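Local atomic coordinates of ribonuclease S-3 (PDB entry 1IQQ), a protein that cleaves RNA as a T2-family ribonuclease of the Japanese pear pistil and is responsible for gametophytic self-incompatibility, the rejection of self pollen. Residues Y192-T195 and N196-Y200. Sequence-based numbering, arbitrary orientation.
Sequences YCPT and NNIKY
Ile198 reaches back along the turn to Pro194 and Cys193, and its side chain can be followed atom by atom. CB leaves the main chain toward 192-195. With chi1 at -65°, CG1 lies beside the backbone N and anti to the carbonyl carbon, which brings it 4.1 Å from CD of Pro194. An extended chi2 (169°) carries CD1 further, to 3.3 Å from O of Pro194 and 3.9 Å from CB of Cys193. Ile198 and the proline ring run at a slant to each other, and the ring's CG rests 3.6 Å from the carbonyl O of Asn196. No hydrogen bond joins the two segments: although O of Pro194 is 3.3 Å from N of Asn196, the angle is poor. The turn is instead held from outside, through the Cys193-Cys155 disulfide and backbone hydrogen bonds of Thr195 with Leu135 and of Ile198 with Arg133. Leu135 and Ile138 of helix 135-143 and Leu164 of strand 161-171 also touch Ile198. Asn197 has a positive phi (64°), and both it and Ile198 face Arg133 of strand 132-133, evidence for a G1 beta bulge where the C-terminal tail enters strand 198-199, which lies between strands 132-133 and 161-171 in the mixed sheet of the RNase T2 fold.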
# COMPACT_ATOMS: atom_id res chain seq x y z
N TYR A 192 -2.01 8.14 13.28
CA TYR A 192 -3.25 7.47 13.69
C TYR A 192 -4.47 8.05 13.06
O TYR A 192 -4.61 9.31 12.91
CB TYR A 192 -3.36 7.57 15.24
CG TYR A 192 -4.73 7.26 15.85
CD1 TYR A 192 -5.09 5.93 16.17
CD2 TYR A 192 -5.58 8.28 16.19
CE1 TYR A 192 -6.32 5.69 16.85
CE2 TYR A 192 -6.79 8.05 16.86
CZ TYR A 192 -7.12 6.75 17.17
OH TYR A 192 -8.33 6.55 17.79
N CYS A 193 -5.41 7.18 12.70
CA CYS A 193 -6.68 7.67 12.16
C CYS A 193 -7.72 7.74 13.29
O CYS A 193 -8.03 6.74 13.89
CB CYS A 193 -7.25 6.70 11.09
SG CYS A 193 -6.32 6.70 9.53
N PRO A 194 -8.29 8.92 13.54
CA PRO A 194 -9.27 9.05 14.61
C PRO A 194 -10.61 8.45 14.23
O PRO A 194 -10.88 8.16 13.06
CB PRO A 194 -9.35 10.54 14.79
CG PRO A 194 -9.14 11.14 13.26
CD PRO A 194 -8.08 10.17 12.76
N THR A 195 -11.52 8.34 15.21
CA THR A 195 -12.81 7.72 14.91
C THR A 195 -13.74 8.50 14.01
O THR A 195 -14.62 7.90 13.39
CB THR A 195 -13.53 7.31 16.22
OG1 THR A 195 -13.83 8.49 16.94
CG2 THR A 195 -12.67 6.40 17.09
N ASN A 196 -13.58 9.81 13.88
CA ASN A 196 -14.46 10.58 13.08
C ASN A 196 -13.72 11.71 12.39
O ASN A 196 -12.56 12.03 12.73
CB ASN A 196 -15.61 11.11 13.97
CG ASN A 196 -16.80 11.52 13.15
OD1 ASN A 196 -17.01 11.02 12.04
ND2 ASN A 196 -17.62 12.42 13.68
N ASN A 197 -14.38 12.25 11.35
CA ASN A 197 -13.86 13.35 10.58
C ASN A 197 -12.60 13.12 9.80
O ASN A 197 -11.71 13.95 9.78
CB ASN A 197 -13.75 14.58 11.49
CG ASN A 197 -15.10 15.04 11.92
OD1 ASN A 197 -16.04 15.11 11.10
ND2 ASN A 197 -15.25 15.32 13.23
N ILE A 198 -12.53 11.95 9.17
CA ILE A 198 -11.41 11.65 8.28
C ILE A 198 -11.80 12.09 6.87
O ILE A 198 -12.81 11.66 6.34
CB ILE A 198 -11.16 10.12 8.25
CG1 ILE A 198 -10.70 9.64 9.66
CG2 ILE A 198 -10.12 9.77 7.15
CD1 ILE A 198 -10.69 8.15 9.80
N LYS A 199 -11.01 12.95 6.26
CA LYS A 199 -11.32 13.39 4.91
C LYS A 199 -10.84 12.40 3.82
O LYS A 199 -9.73 11.95 3.86
CB LYS A 199 -10.64 14.76 4.61
CG LYS A 199 -10.86 15.25 3.19
CD LYS A 199 -10.10 16.58 2.97
CE LYS A 199 -10.15 16.94 1.46
NZ LYS A 199 -9.70 18.35 1.23
N TYR A 200 -11.78 12.09 2.91
CA TYR A 200 -11.43 11.32 1.71
C TYR A 200 -12.50 11.70 0.67
O TYR A 200 -13.72 11.56 0.93
CB TYR A 200 -11.43 9.80 1.98
CG TYR A 200 -11.26 8.98 0.71
CD1 TYR A 200 -10.03 8.93 0.06
CD2 TYR A 200 -12.32 8.30 0.16
CE1 TYR A 200 -9.86 8.21 -1.11
CE2 TYR A 200 -12.19 7.60 -1.03
CZ TYR A 200 -10.95 7.54 -1.67
OH TYR A 200 -10.79 6.74 -2.80
OXT TYR A 200 -12.05 12.09 -0.45